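Local coordinates for periplasmic binding protein (Veillonella parvula, PDB 4N01), which probably binds a small solute in the periplasm and delivers it to a membrane transporter, as expected of a two-lobed periplasmic binding protein, at residues Ser43-Glu48 against Asp56-Ser61; Lys60-His65 against Glu177-Lys182; Gly254-Val259 against Asn292-Asp297; Gln262-Ile267 against Gln296-Val301. One frame throughout, in Å; residues are numbered along the deposited sequence. Where two conformers were deposited one is given.

Interaction 1: residues Ser43-Glu48 against Asp56-Ser61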
loop_
_atom_site.group_PDB
_atom_site.type_symbol
_atom_site.label_atom_id
_atom_site.label_comp_id
_atom_site.label_asym_id
_atom_site.label_seq_id
_atom_site.Cartn_x
_atom_site.Cartn_y
_atom_site.Cartn_z
ATOM N N SER A 43 -20.592 6.634 19.563
ATOM C CA SER A 43 -19.431 7.233 18.930
ATOM C C SER A 43 -18.639 6.155 18.210
ATOM O O SER A 43 -18.736 4.971 18.540
ATOM C CB SER A 43 -18.528 7.891 19.976
ATOM O OG SER A 43 -19.140 9.033 20.542
ATOM N N VAL A 44 -17.857 6.575 17.227
ATOM C CA VAL A 44 -16.866 5.719 16.616
ATOM C C VAL A 44 -15.555 6.134 17.269
ATOM O O VAL A 44 -15.191 7.310 17.251
ATOM C CB VAL A 44 -16.825 5.921 15.095
ATOM C CG1 VAL A 44 -15.700 5.098 14.463
ATOM C CG2 VAL A 44 -18.175 5.534 14.494
ATOM N N THR A 45 -14.873 5.184 17.897
ATOM C CA THR A 45 -13.700 5.513 18.702
ATOM C C THR A 45 -12.468 4.734 18.262
ATOM O O THR A 45 -12.569 3.624 17.724
ATOM C CB THR A 45 -13.952 5.245 20.195
ATOM O OG1 THR A 45 -14.187 3.844 20.398
ATOM C CG2 THR A 45 -15.160 6.043 20.693
ATOM N N TRP A 46 -11.297 5.321 18.485
ATOM C CA TRP A 46 -10.040 4.649 18.168
ATOM C C TRP A 46 -8.901 5.341 18.903
ATOM O O TRP A 46 -9.115 6.380 19.524
ATOM C CB TRP A 46 -9.786 4.625 16.651
ATOM C CG TRP A 46 -9.411 5.953 16.035
ATOM C CD1 TRP A 46 -8.144 6.401 15.755
ATOM C CD2 TRP A 46 -10.303 6.990 15.599
ATOM N NE1 TRP A 46 -8.196 7.648 15.184
ATOM C CE2 TRP A 46 -9.514 8.034 15.071
ATOM C CE3 TRP A 46 -11.702 7.140 15.599
ATOM C CZ2 TRP A 46 -10.063 9.205 14.546
ATOM C CZ3 TRP A 46 -12.255 8.311 15.084
ATOM C CH2 TRP A 46 -11.434 9.331 14.570
ATOM N N SER A 47 -7.706 4.756 18.841
ATOM C CA SER A 47 -6.517 5.329 19.476
ATOM C C SER A 47 -5.337 5.338 18.512
ATOM O O SER A 47 -5.217 4.456 17.658
ATOM C CB SER A 47 -6.107 4.505 20.710
ATOM O OG SER A 47 -7.111 4.532 21.708
ATOM N N GLU A 48 -4.453 6.321 18.665
ATOM C CA GLU A 48 -3.157 6.298 17.985
ATOM C C GLU A 48 -2.054 6.666 18.979
ATOM O O GLU A 48 -2.317 7.311 19.994
ATOM C CB GLU A 48 -3.125 7.266 16.790
ATOM C CG GLU A 48 -4.272 7.113 15.788
ATOM C CD GLU A 48 -4.236 5.800 15.026
ATOM O OE1 GLU A 48 -3.195 5.098 15.045
ATOM O OE2 GLU A 48 -5.261 5.457 14.390
ATOM N N ASP A 56 -6.650 9.194 22.656
ATOM C CA ASP A 56 -7.934 8.590 22.311
ATOM C C ASP A 56 -8.732 9.555 21.450
ATOM O O ASP A 56 -8.783 10.750 21.736
ATOM C CB ASP A 56 -8.726 8.227 23.567
ATOM C CG ASP A 56 -8.130 7.045 24.305
ATOM O OD1 ASP A 56 -7.644 6.111 23.629
ATOM O OD2 ASP A 56 -8.129 7.048 25.555
ATOM N N PHE A 57 -9.345 9.030 20.395
ATOM C CA PHE A 57 -10.149 9.850 19.485
ATOM C C PHE A 57 -11.588 9.341 19.407
ATOM O O PHE A 57 -11.845 8.149 19.611
ATOM C CB PHE A 57 -9.537 9.836 18.074
ATOM C CG PHE A 57 -8.132 10.389 18.005
ATOM C CD1 PHE A 57 -7.915 11.764 17.957
ATOM C CD2 PHE A 57 -7.037 9.539 17.980
ATOM C CE1 PHE A 57 -6.622 12.279 17.888
ATOM C CE2 PHE A 57 -5.736 10.042 17.907
ATOM C CZ PHE A 57 -5.528 11.410 17.857
ATOM N N ALA A 58 -12.523 10.239 19.102
ATOM C CA ALA A 58 -13.919 9.851 18.899
ATOM C C ALA A 58 -14.615 10.806 17.945
ATOM O O ALA A 58 -14.316 11.994 17.941
ATOM C CB ALA A 58 -14.662 9.818 20.225
ATOM N N VAL A 59 -15.543 10.283 17.140
ATOM C CA VAL A 59 -16.439 11.129 16.352
ATOM C C VAL A 59 -17.875 10.637 16.460
ATOM O O VAL A 59 -18.120 9.438 16.592
ATOM C CB VAL A 59 -16.028 11.206 14.859
ATOM C CG1 VAL A 59 -14.629 11.787 14.723
ATOM C CG2 VAL A 59 -16.102 9.824 14.204
ATOM N N LYS A 60 -18.819 11.569 16.420
ATOM C CA LYS A 60 -20.239 11.237 16.459
ATOM C C LYS A 60 -20.899 11.570 15.125
ATOM O O LYS A 60 -22.093 11.335 14.936
ATOM C CB LYS A 60 -20.935 12.020 17.581
ATOM C CG LYS A 60 -20.421 11.686 18.959
ATOM C CD LYS A 60 -20.270 12.941 19.806
ATOM C CE LYS A 60 -21.599 13.481 20.263
ATOM N NZ LYS A 60 -21.446 14.747 21.040
ATOM N N SER A 61 -20.119 12.141 14.213
ATOM C CA SER A 61 -20.610 12.533 12.901
ATOM C C SER A 61 -19.417 12.601 11.967
ATOM O O SER A 61 -18.283 12.786 12.424
ATOM C CB SER A 61 -21.290 13.904 12.978
ATOM O OG SER A 61 -21.961 14.205 11.758
#

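Interaction 2: residues Lys60-His65 against Glu177-Lys182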
loop_
_atom_site.group_PDB
_atom_site.type_symbol
_atom_site.label_atom_id
_atom_site.label_comp_id
_atom_site.label_asym_id
_atom_site.label_seq_id
_atom_site.Cartn_x
_atom_site.Cartn_y
_atom_site.Cartn_z
ATOM N N LYS A 60 -18.819 11.569 16.420
ATOM C CA LYS A 60 -20.239 11.237 16.459
ATOM C C LYS A 60 -20.899 11.570 15.125
ATOM O O LYS A 60 -22.093 11.335 14.936
ATOM C CB LYS A 60 -20.935 12.020 17.581
ATOM C CG LYS A 60 -20.421 11.686 18.959
ATOM C CD LYS A 60 -20.270 12.941 19.806
ATOM C CE LYS A 60 -21.599 13.481 20.263
ATOM N NZ LYS A 60 -21.446 14.747 21.040
ATOM N N SER A 61 -20.119 12.141 14.213
ATOM C CA SER A 61 -20.610 12.533 12.901
ATOM C C SER A 61 -19.417 12.601 11.967
ATOM O O SER A 61 -18.283 12.786 12.424
ATOM C CB SER A 61 -21.290 13.904 12.978
ATOM O OG SER A 61 -21.961 14.205 11.758
ATOM N N ALA A 62 -19.657 12.453 10.666
ATOM C CA ALA A 62 -18.556 12.371 9.716
ATOM C C ALA A 62 -17.746 13.664 9.694
ATOM O O ALA A 62 -18.319 14.755 9.705
ATOM C CB ALA A 62 -19.082 12.056 8.324
ATOM N N PRO A 63 -16.408 13.547 9.665
ATOM C CA PRO A 63 -15.549 14.724 9.468
ATOM C C PRO A 63 -15.928 15.425 8.168
ATOM O O PRO A 63 -16.354 14.756 7.225
ATOM C CB PRO A 63 -14.153 14.112 9.332
ATOM C CG PRO A 63 -14.230 12.837 10.142
ATOM C CD PRO A 63 -15.628 12.316 9.889
ATOM N N THR A 64 -15.797 16.749 8.111
ATOM C CA THR A 64 -16.227 17.486 6.931
ATOM C C THR A 64 -15.060 18.174 6.240
ATOM O O THR A 64 -15.204 18.672 5.121
ATOM C CB THR A 64 -17.258 18.549 7.296
ATOM O OG1 THR A 64 -16.639 19.538 8.126
ATOM C CG2 THR A 64 -18.419 17.915 8.032
ATOM N N HIS A 65 -13.922 18.227 6.927
ATOM C CA HIS A 65 -12.707 18.835 6.387
ATOM C C HIS A 65 -11.502 17.906 6.556
ATOM O O HIS A 65 -10.524 18.251 7.232
ATOM C CB HIS A 65 -12.429 20.171 7.069
ATOM C CG HIS A 65 -13.366 21.262 6.661
ATOM N ND1 HIS A 65 -14.723 21.233 6.947
ATOM C CD2 HIS A 65 -13.163 22.407 5.973
ATOM C CE1 HIS A 65 -15.297 22.311 6.462
ATOM N NE2 HIS A 65 -14.373 23.047 5.860
ATOM N N GLU A 177 -16.972 3.532 8.864
ATOM C CA GLU A 177 -17.714 3.866 10.078
ATOM C C GLU A 177 -17.457 5.314 10.509
ATOM O O GLU A 177 -18.387 6.032 10.876
ATOM C CB GLU A 177 -17.361 2.890 11.205
ATOM C CG GLU A 177 -17.857 1.469 10.945
ATOM C CD GLU A 177 -17.327 0.448 11.942
ATOM O OE1 GLU A 177 -16.224 0.656 12.506
ATOM O OE2 GLU A 177 -18.009 -0.582 12.155
ATOM N N ILE A 178 -16.198 5.741 10.464
ATOM C CA ILE A 178 -15.850 7.115 10.848
ATOM C C ILE A 178 -16.624 8.131 10.008
ATOM O O ILE A 178 -17.068 9.178 10.509
ATOM C CB ILE A 178 -14.318 7.377 10.703
ATOM C CG1 ILE A 178 -13.525 6.545 11.720
ATOM C CG2 ILE A 178 -14.000 8.858 10.909
ATOM C CD1 ILE A 178 -12.003 6.541 11.463
ATOM N N PHE A 179 -16.824 7.809 8.734
ATOM C CA PHE A 179 -17.451 8.759 7.822
ATOM C C PHE A 179 -18.928 8.499 7.571
ATOM O O PHE A 179 -19.519 9.091 6.671
ATOM C CB PHE A 179 -16.651 8.839 6.512
ATOM C CG PHE A 179 -15.425 9.702 6.628
ATOM C CD1 PHE A 179 -15.490 11.057 6.305
ATOM C CD2 PHE A 179 -14.233 9.183 7.120
ATOM C CE1 PHE A 179 -14.371 11.869 6.441
ATOM C CE2 PHE A 179 -13.113 9.984 7.265
ATOM C CZ PHE A 179 -13.185 11.334 6.922
ATOM N N GLY A 180 -19.529 7.636 8.385
ATOM C CA GLY A 180 -20.953 7.360 8.271
ATOM C C GLY A 180 -21.351 6.666 6.978
ATOM O O GLY A 180 -22.498 6.786 6.538
ATOM N N VAL A 181 -20.416 5.937 6.369
ATOM C CA VAL A 181 -20.710 5.182 5.153
ATOM C C VAL A 181 -20.293 3.713 5.271
ATOM O O VAL A 181 -19.734 3.129 4.335
ATOM C CB VAL A 181 -20.063 5.829 3.899
ATOM C CG1 VAL A 181 -20.665 7.207 3.645
ATOM C CG2 VAL A 181 -18.545 5.934 4.059
ATOM N N LYS A 182 -20.558 3.113 6.428
ATOM C CA LYS A 182 -20.212 1.701 6.638
ATOM C C LYS A 182 -20.744 0.741 5.551
ATOM O O LYS A 182 -19.999 -0.144 5.107
ATOM C CB LYS A 182 -20.612 1.227 8.045
ATOM C CG LYS A 182 -20.079 -0.160 8.406
ATOM C CD LYS A 182 -20.559 -0.628 9.782
ATOM C CE LYS A 182 -20.151 -2.076 10.035
ATOM N NZ LYS A 182 -20.982 -2.700 11.112
#

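Interaction 3: residues Gly254-Val259 against Asn292-Asp297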
loop_
_atom_site.group_PDB
_atom_site.type_symbol
_atom_site.label_atom_id
_atom_site.label_comp_id
_atom_site.label_asym_id
_atom_site.label_seq_id
_atom_site.Cartn_x
_atom_site.Cartn_y
_atom_site.Cartn_z
ATOM N N GLY A 254 18.749 -6.193 1.534
ATOM C CA GLY A 254 19.064 -7.613 1.583
ATOM C C GLY A 254 20.455 -7.823 0.998
ATOM O O GLY A 254 21.120 -6.861 0.608
ATOM N N SER A 255 20.890 -9.080 0.952
ATOM C CA SER A 255 22.132 -9.450 0.288
ATOM C C SER A 255 21.801 -10.291 -0.934
ATOM O O SER A 255 20.892 -11.124 -0.885
ATOM C CB SER A 255 23.029 -10.248 1.235
ATOM O OG SER A 255 23.592 -9.409 2.229
ATOM N N TRP A 256 22.517 -10.069 -2.033
ATOM C CA TRP A 256 22.336 -10.897 -3.217
ATOM C C TRP A 256 22.649 -12.368 -2.912
ATOM O O TRP A 256 22.052 -13.251 -3.504
ATOM C CB TRP A 256 23.220 -10.414 -4.377
ATOM C CG TRP A 256 22.723 -9.167 -5.095
ATOM C CD1 TRP A 256 23.409 -7.996 -5.270
ATOM C CD2 TRP A 256 21.448 -8.979 -5.739
ATOM N NE1 TRP A 256 22.638 -7.093 -5.978
ATOM C CE2 TRP A 256 21.431 -7.673 -6.269
ATOM C CE3 TRP A 256 20.315 -9.789 -5.899
ATOM C CZ2 TRP A 256 20.337 -7.162 -6.965
ATOM C CZ3 TRP A 256 19.227 -9.277 -6.587
ATOM C CH2 TRP A 256 19.245 -7.979 -7.110
ATOM N N GLU A 257 23.590 -12.617 -2.002
ATOM C CA GLU A 257 23.921 -13.993 -1.594
ATOM C C GLU A 257 22.675 -14.733 -1.139
ATOM O O GLU A 257 22.471 -15.899 -1.481
ATOM C CB GLU A 257 24.972 -14.015 -0.477
ATOM C CG GLU A 257 26.379 -13.727 -0.965
ATOM C CD GLU A 257 26.574 -12.273 -1.367
ATOM O OE1 GLU A 257 25.842 -11.401 -0.839
ATOM O OE2 GLU A 257 27.456 -11.998 -2.216
ATOM N N THR A 258 21.827 -14.033 -0.394
ATOM C CA THR A 258 20.628 -14.635 0.152
ATOM C C THR A 258 19.632 -14.928 -0.968
ATOM O O THR A 258 19.014 -15.997 -1.006
ATOM C CB THR A 258 19.985 -13.711 1.200
ATOM O OG1 THR A 258 20.927 -13.485 2.258
ATOM C CG2 THR A 258 18.736 -14.359 1.775
ATOM N N VAL A 259 19.488 -13.983 -1.890
ATOM C CA VAL A 259 18.587 -14.167 -3.023
ATOM C C VAL A 259 19.049 -15.338 -3.885
ATOM O O VAL A 259 18.245 -16.170 -4.316
ATOM C CB VAL A 259 18.544 -12.904 -3.881
ATOM C CG1 VAL A 259 17.529 -13.064 -5.018
ATOM C CG2 VAL A 259 18.211 -11.695 -3.000
ATOM N N ASN A 292 24.287 -8.360 -14.144
ATOM C CA ASN A 292 25.003 -8.749 -12.929
ATOM C C ASN A 292 25.406 -10.225 -13.004
ATOM O O ASN A 292 24.556 -11.117 -12.905
ATOM C CB ASN A 292 24.112 -8.496 -11.717
ATOM C CG ASN A 292 24.849 -8.646 -10.390
ATOM O OD1 ASN A 292 25.849 -9.359 -10.286
ATOM N ND2 ASN A 292 24.345 -7.974 -9.367
ATOM N N PRO A 293 26.708 -10.488 -13.179
ATOM C CA PRO A 293 27.180 -11.861 -13.388
ATOM C C PRO A 293 26.866 -12.763 -12.196
ATOM O O PRO A 293 26.730 -13.971 -12.368
ATOM C CB PRO A 293 28.697 -11.698 -13.541
ATOM C CG PRO A 293 28.911 -10.248 -13.854
ATOM C CD PRO A 293 27.811 -9.515 -13.157
ATOM N N GLN A 294 26.731 -12.188 -11.006
ATOM C CA GLN A 294 26.464 -12.993 -9.814
ATOM C C GLN A 294 25.077 -13.638 -9.845
ATOM O O GLN A 294 24.849 -14.640 -9.173
ATOM C CB GLN A 294 26.613 -12.146 -8.540
ATOM C CG GLN A 294 27.031 -12.955 -7.303
ATOM C CD GLN A 294 27.002 -12.154 -6.006
ATOM O OE1 GLN A 294 26.735 -10.950 -6.006
ATOM N NE2 GLN A 294 27.276 -12.828 -4.889
ATOM N N LEU A 295 24.165 -13.079 -10.634
ATOM C CA LEU A 295 22.752 -13.475 -10.575
ATOM C C LEU A 295 22.332 -14.379 -11.729
ATOM O O LEU A 295 21.152 -14.736 -11.850
ATOM C CB LEU A 295 21.873 -12.224 -10.597
ATOM C CG LEU A 295 22.236 -11.164 -9.556
ATOM C CD1 LEU A 295 21.302 -9.965 -9.670
ATOM C CD2 LEU A 295 22.173 -11.774 -8.149
ATOM N N GLN A 296 23.288 -14.756 -12.564
ATOM C CA GLN A 296 22.943 -15.363 -13.843
ATOM C C GLN A 296 22.371 -16.774 -13.779
ATOM O O GLN A 296 21.732 -17.224 -14.729
ATOM C CB GLN A 296 24.109 -15.288 -14.832
ATOM C CG GLN A 296 24.025 -14.069 -15.739
ATOM C CD GLN A 296 22.660 -13.912 -16.411
ATOM O OE1 GLN A 296 22.186 -12.793 -16.609
ATOM N NE2 GLN A 296 22.036 -15.032 -16.783
ATOM N N ASP A 297 22.577 -17.463 -12.667
ATOM C CA ASP A 297 22.028 -18.809 -12.524
ATOM C C ASP A 297 20.750 -18.873 -11.680
ATOM O O ASP A 297 20.204 -19.948 -11.459
ATOM C CB ASP A 297 23.091 -19.792 -12.032
ATOM C CG ASP A 297 24.221 -19.972 -13.032
ATOM O OD1 ASP A 297 24.019 -19.667 -14.231
ATOM O OD2 ASP A 297 25.308 -20.423 -12.619
HETATM O O HOH W 1 26.754 -9.449 -3.596
#

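Interaction 4: residues Gln262-Ile267 against Gln296-Val301. With FMT (formic acid), chain H.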
loop_
_atom_site.group_PDB
_atom_site.type_symbol
_atom_site.label_atom_id
_atom_site.label_comp_id
_atom_site.label_asym_id
_atom_site.label_seq_id
_atom_site.Cartn_x
_atom_site.Cartn_y
_atom_site.Cartn_z
ATOM N N GLN A 262 18.251 -18.596 -2.236
ATOM C CA GLN A 262 16.813 -18.862 -2.255
ATOM C C GLN A 262 16.300 -19.195 -3.652
ATOM O O GLN A 262 15.258 -19.836 -3.795
ATOM C CB GLN A 262 16.046 -17.660 -1.690
ATOM C CG GLN A 262 16.138 -17.506 -0.168
ATOM C CD GLN A 262 15.433 -18.618 0.595
ATOM O OE1 GLN A 262 15.816 -19.791 0.510
ATOM N NE2 GLN A 262 14.389 -18.252 1.348
ATOM N N ASN A 263 17.021 -18.734 -4.670
ATOM C CA ASN A 263 16.709 -19.073 -6.062
ATOM C C ASN A 263 15.241 -18.862 -6.434
ATOM O O ASN A 263 14.533 -19.822 -6.723
ATOM C CB ASN A 263 17.093 -20.535 -6.333
ATOM C CG ASN A 263 17.257 -20.828 -7.812
ATOM O OD1 ASN A 263 17.402 -19.910 -8.616
ATOM N ND2 ASN A 263 17.242 -22.109 -8.173
ATOM N N PRO A 264 14.770 -17.608 -6.422
ATOM C CA PRO A 264 13.351 -17.391 -6.725
ATOM C C PRO A 264 12.946 -17.777 -8.150
ATOM O O PRO A 264 13.759 -17.683 -9.083
ATOM C CB PRO A 264 13.187 -15.880 -6.544
ATOM C CG PRO A 264 14.587 -15.324 -6.776
ATOM C CD PRO A 264 15.504 -16.351 -6.204
ATOM N N ASP A 265 11.693 -18.213 -8.303
ATOM C CA ASP A 265 11.093 -18.495 -9.615
ATOM C C ASP A 265 10.763 -17.214 -10.384
ATOM O O ASP A 265 10.868 -17.176 -11.613
ATOM C CB ASP A 265 9.792 -19.294 -9.420
ATOM C CG ASP A 265 10.040 -20.665 -8.820
ATOM O OD1 ASP A 265 10.873 -21.399 -9.378
ATOM O OD2 ASP A 265 9.419 -21.001 -7.778
ATOM N N TYR A 266 10.342 -16.177 -9.660
ATOM C CA TYR A 266 9.955 -14.901 -10.282
ATOM C C TYR A 266 10.587 -13.750 -9.531
ATOM O O TYR A 266 10.771 -13.821 -8.318
ATOM C CB TYR A 266 8.419 -14.722 -10.309
ATOM C CG TYR A 266 7.750 -15.721 -11.209
ATOM C CD1 TYR A 266 7.372 -15.383 -12.501
ATOM C CD2 TYR A 266 7.543 -17.023 -10.785
ATOM C CE1 TYR A 266 6.789 -16.316 -13.347
ATOM C CE2 TYR A 266 6.974 -17.966 -11.617
ATOM C CZ TYR A 266 6.601 -17.607 -12.897
ATOM O OH TYR A 266 6.046 -18.552 -13.716
ATOM N N ILE A 267 10.929 -12.693 -10.253
ATOM C CA ILE A 267 11.367 -11.459 -9.623
ATOM C C ILE A 267 10.348 -10.360 -9.919
ATOM O O ILE A 267 10.085 -10.023 -11.078
ATOM C CB ILE A 267 12.775 -11.025 -10.116
ATOM C CG1 ILE A 267 13.839 -12.003 -9.600
ATOM C CG2 ILE A 267 13.087 -9.610 -9.632
ATOM C CD1 ILE A 267 15.170 -11.885 -10.330
ATOM N N GLN A 296 23.288 -14.756 -12.564
ATOM C CA GLN A 296 22.943 -15.363 -13.843
ATOM C C GLN A 296 22.371 -16.774 -13.779
ATOM O O GLN A 296 21.732 -17.224 -14.729
ATOM C CB GLN A 296 24.109 -15.288 -14.832
ATOM C CG GLN A 296 24.025 -14.069 -15.739
ATOM C CD GLN A 296 22.660 -13.912 -16.411
ATOM O OE1 GLN A 296 22.186 -12.793 -16.609
ATOM N NE2 GLN A 296 22.036 -15.032 -16.783
ATOM N N ASP A 297 22.577 -17.463 -12.667
ATOM C CA ASP A 297 22.028 -18.809 -12.524
ATOM C C ASP A 297 20.750 -18.873 -11.680
ATOM O O ASP A 297 20.204 -19.948 -11.459
ATOM C CB ASP A 297 23.091 -19.792 -12.032
ATOM C CG ASP A 297 24.221 -19.972 -13.032
ATOM O OD1 ASP A 297 24.019 -19.667 -14.231
ATOM O OD2 ASP A 297 25.308 -20.423 -12.619
ATOM N N ILE A 298 20.258 -17.722 -11.233
ATOM C CA ILE A 298 18.964 -17.683 -10.557
ATOM C C ILE A 298 17.869 -18.070 -11.560
ATOM O O ILE A 298 17.860 -17.580 -12.694
ATOM C CB ILE A 298 18.671 -16.270 -9.978
ATOM C CG1 ILE A 298 19.628 -15.954 -8.818
ATOM C CG2 ILE A 298 17.212 -16.148 -9.525
ATOM C CD1 ILE A 298 19.471 -14.519 -8.281
ATOM N N THR A 299 16.972 -18.968 -11.155
ATOM C CA THR A 299 15.904 -19.452 -12.036
ATOM C C THR A 299 15.118 -18.330 -12.726
ATOM O O THR A 299 14.969 -18.341 -13.946
ATOM C CB THR A 299 14.928 -20.350 -11.262
ATOM O OG1 THR A 299 15.630 -21.517 -10.825
ATOM C CG2 THR A 299 13.773 -20.770 -12.149
ATOM N N ALA A 300 14.625 -17.369 -11.948
ATOM C CA ALA A 300 13.920 -16.221 -12.512
ATOM C C ALA A 300 14.727 -15.509 -13.604
ATOM O O ALA A 300 14.177 -15.087 -14.627
ATOM C CB ALA A 300 13.537 -15.237 -11.399
ATOM N N VAL A 301 16.029 -15.371 -13.394
ATOM C CA VAL A 301 16.859 -14.688 -14.373
ATOM C C VAL A 301 17.019 -15.521 -15.640
ATOM O O VAL A 301 16.864 -15.005 -16.752
ATOM C CB VAL A 301 18.247 -14.340 -13.778
ATOM C CG1 VAL A 301 19.131 -13.697 -14.834
ATOM C CG2 VAL A 301 18.083 -13.404 -12.579
HETATM C C FMT H . 11.290 -19.013 3.285
HETATM O O1 FMT H . 12.398 -18.647 3.680
HETATM O O2 FMT H . 10.602 -18.377 2.489
#

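Interaction 1: residues Ser43-Glu48 against Asp56-Ser61
Trp46 and Phe57 form a hydrogen-bonded antiparallel pair, which sets both side chains on one face of a two-stranded sheet, and their first torsions then bring the indole over Phe57 CB: CG of Trp46 sits between its backbone N and carbonyl carbon (chi1 72°), while that of Phe57 lies anti to its carbonyl carbon (chi1 -61°). Phe57 CB stands over the six-membered ring of Trp46, 3.7 Å from the centroid. The rings are nearly parallel but slid apart, so this is a CH-pi contact more than a stack. Val59 CG1 comes in at the indole edge, 4.0 Å from Trp46 CH2, and Trp46 NE1 donates to Ile152 O.

Beneath these side chains runs an antiparallel hairpin. Val44 and Val59 form one hydrogen-bonded pair, with Val44 N 2.9 Å from Val59 O; in the next, Phe57 N is 2.8 Å from Trp46 O. On the other face, Ser47 OG donates to Asp56 OD1 at 2.5 Å, and a bound sodium ion lies about 3 Å from the Ser47 side chain. An alanine in place of Trp46 would remove the indole and would probably leave a gap over Phe57 CB and the carbonyl of Ile152 without its NE1 donor.

The face bearing Val44, Trp46, Phe57 and Val59 packs on Ile178 of helix 165-178 and Asn151 of strand 151-153, while Glu48 OE2 accepts from Ile154 N.

Interaction 2: residues Lys60-His65 against Glu177-Lys182
A Schellman motif closes helix 165-178, and Ala62 and Pro63 pack on the residues that form it, Ile178 and Phe179 above all. Gly180 is its C-prime residue: positive phi turns the chain, Gly180 N bonds to Glu177 O at 3.2 Å, and Val181 N reaches back to the carbonyl of the residue before Glu177. The end so formed offers a carbonyl oxygen and an aromatic ring, and the incoming loop uses both.

Ala62 CB points toward the helix end and lies 3.4 Å from Phe179 O. Pro63 takes the ring, which Phe179 brings nearer by setting CG anti to its carbonyl carbon (chi1 -80°). Pro63 CD stands over one face of Phe179, 3.8 Å from the centroid and 16° off the ring normal, displaced toward the rim, a CH-pi contact in which the two side chains cross at about a right angle. Pro63 CB adds a contact with Phe179 CE1 at 3.7 Å. CD serves a second neighbour too, meeting Ile178 CG2 at 4.0 Å.

In the fold, residues 60-65 carry the chain from the hairpin strand 53-59 into strand 66-68, the middle strand of the five-stranded parallel sheet, so the contact fastens the entrance to that sheet onto a helix end 112 residues later. Helix 182-203 starts directly after the motif. Phe127 of strand 127-129 meets the Phe179 ring edge-to-face. No hydrogen bond crosses between the segments; Pro63 O, 3.6 Å from Phe179 CE1, is buried here with no polar partner in the model.

Interaction 3: residues Gly254-Val259 against Asn292-Asp297
One face of the Trp256 indole receives both Leu295 and Asn292. Leu295 CD1 stands over the six-membered ring, 3.7 Å from its centroid and only 7° off the normal, while CD2, the other methyl of the fork, drops to 3.5 Å from Trp256 CE3; the leucine thus straddles the benzo half. Toward the pyrrole rim of the same face, Asn292 ND2 lies 3.9 Å from Trp256 NE1, its amide turned nearly upright to the ring (82°). What fixes that amide is an Asx turn: Asn292 OD1 accepts from Gln294 N at 3.0 Å, which directs ND2 to the indole side.

A polar crossing runs beside this apolar one. With CG roughly opposite the backbone N (chi1 -152°) and the chain extended beyond it, Gln294 reaches to the bent side chain of Glu257. Its NE2 donates to Glu257 OE2 at 2.8 Å, the carboxylate oxygen lying in the amide plane but being met from above the carboxylate plane. A water donates both to Glu257 OE2 and to Gln294 OE1, closing a small ring of bonds that engages both ends of the amide.

The contact attaches the first turn of helix 256-262 to the loop between helices 280-290 and 299-303. Leu295 and Gln294 also touch Ile260 one turn along, and Val259 touches Pro264 and Ile298.

Interaction 4: residues Gln262-Ile267 against Gln296-Val301
Asn263 and Thr299 approach each other with their side chains at about a right angle, and the amide oxygen does the work. Asn263 CG lies opposite the backbone N (chi1 -160°), which carries OD1 to the start of helix 299-303; there it accepts from Thr299 N at 2.7 Å, nearly straight at 171°, and more weakly from Thr299 OG1 at 3.3 Å. A leucine in place of Asn263 would remove this acceptor and would probably leave the Thr299 amide at the helix start without its mate. One residue on, Ala300 N donates to Pro264 O at 3.0 Å, so two successive helix amides are held by the same loop.

This joint ties together the two ends of a beta-alpha-beta crossover: strand 266-270 leads through helices 280-290 and 299-303 to its parallel neighbour 306-309.

Apolar groups fill the flank. Pro264 CD meets Ile298 CG2 obliquely at 3.7 Å, and the small Ala300 CB fits between Asp265 O, 3.3 Å away, and Ile267 CG1, 3.7 Å away. That Asp265 carbonyl is buried with no polar partner in the model, with a CA-H...O contact from Ala300 beside it. The Asp265 and Thr299 side chains lie side by side, pointing the same way, while Asp265 OD2 accepts from Arg210 N, on strand 209-214. Gln262 NE2 donates to Val241 O and, weakly, to O1 of a formic acid probably from the crystallisation liquor.

How the interactions relate
The four contacts form two pairs on opposite sides of the chain's centre, about 48 Å apart between centres. Interactions 1 and 2 meet at Ile178, which touches Val44, Trp46 and Val59 of the hairpin as well as Pro63. Interactions 3 and 4 share residues 296-297 and touch through Val259, which contacts both Pro264 and Ile298. All four are partly buried. Interaction 1 combines regular strand pairing with aromatic cover, whereas interaction 2 has no hydrogen bond across it and rests on apolar groups set against a ring and backbone carbonyls. Interaction 3 splits into a buried indole face and an exposed, water-bridged amide-carboxylate pair; interaction 4, anchored on a strand of the four-stranded sheet, instead uses amide and carbonyl oxygens to hold a helix start.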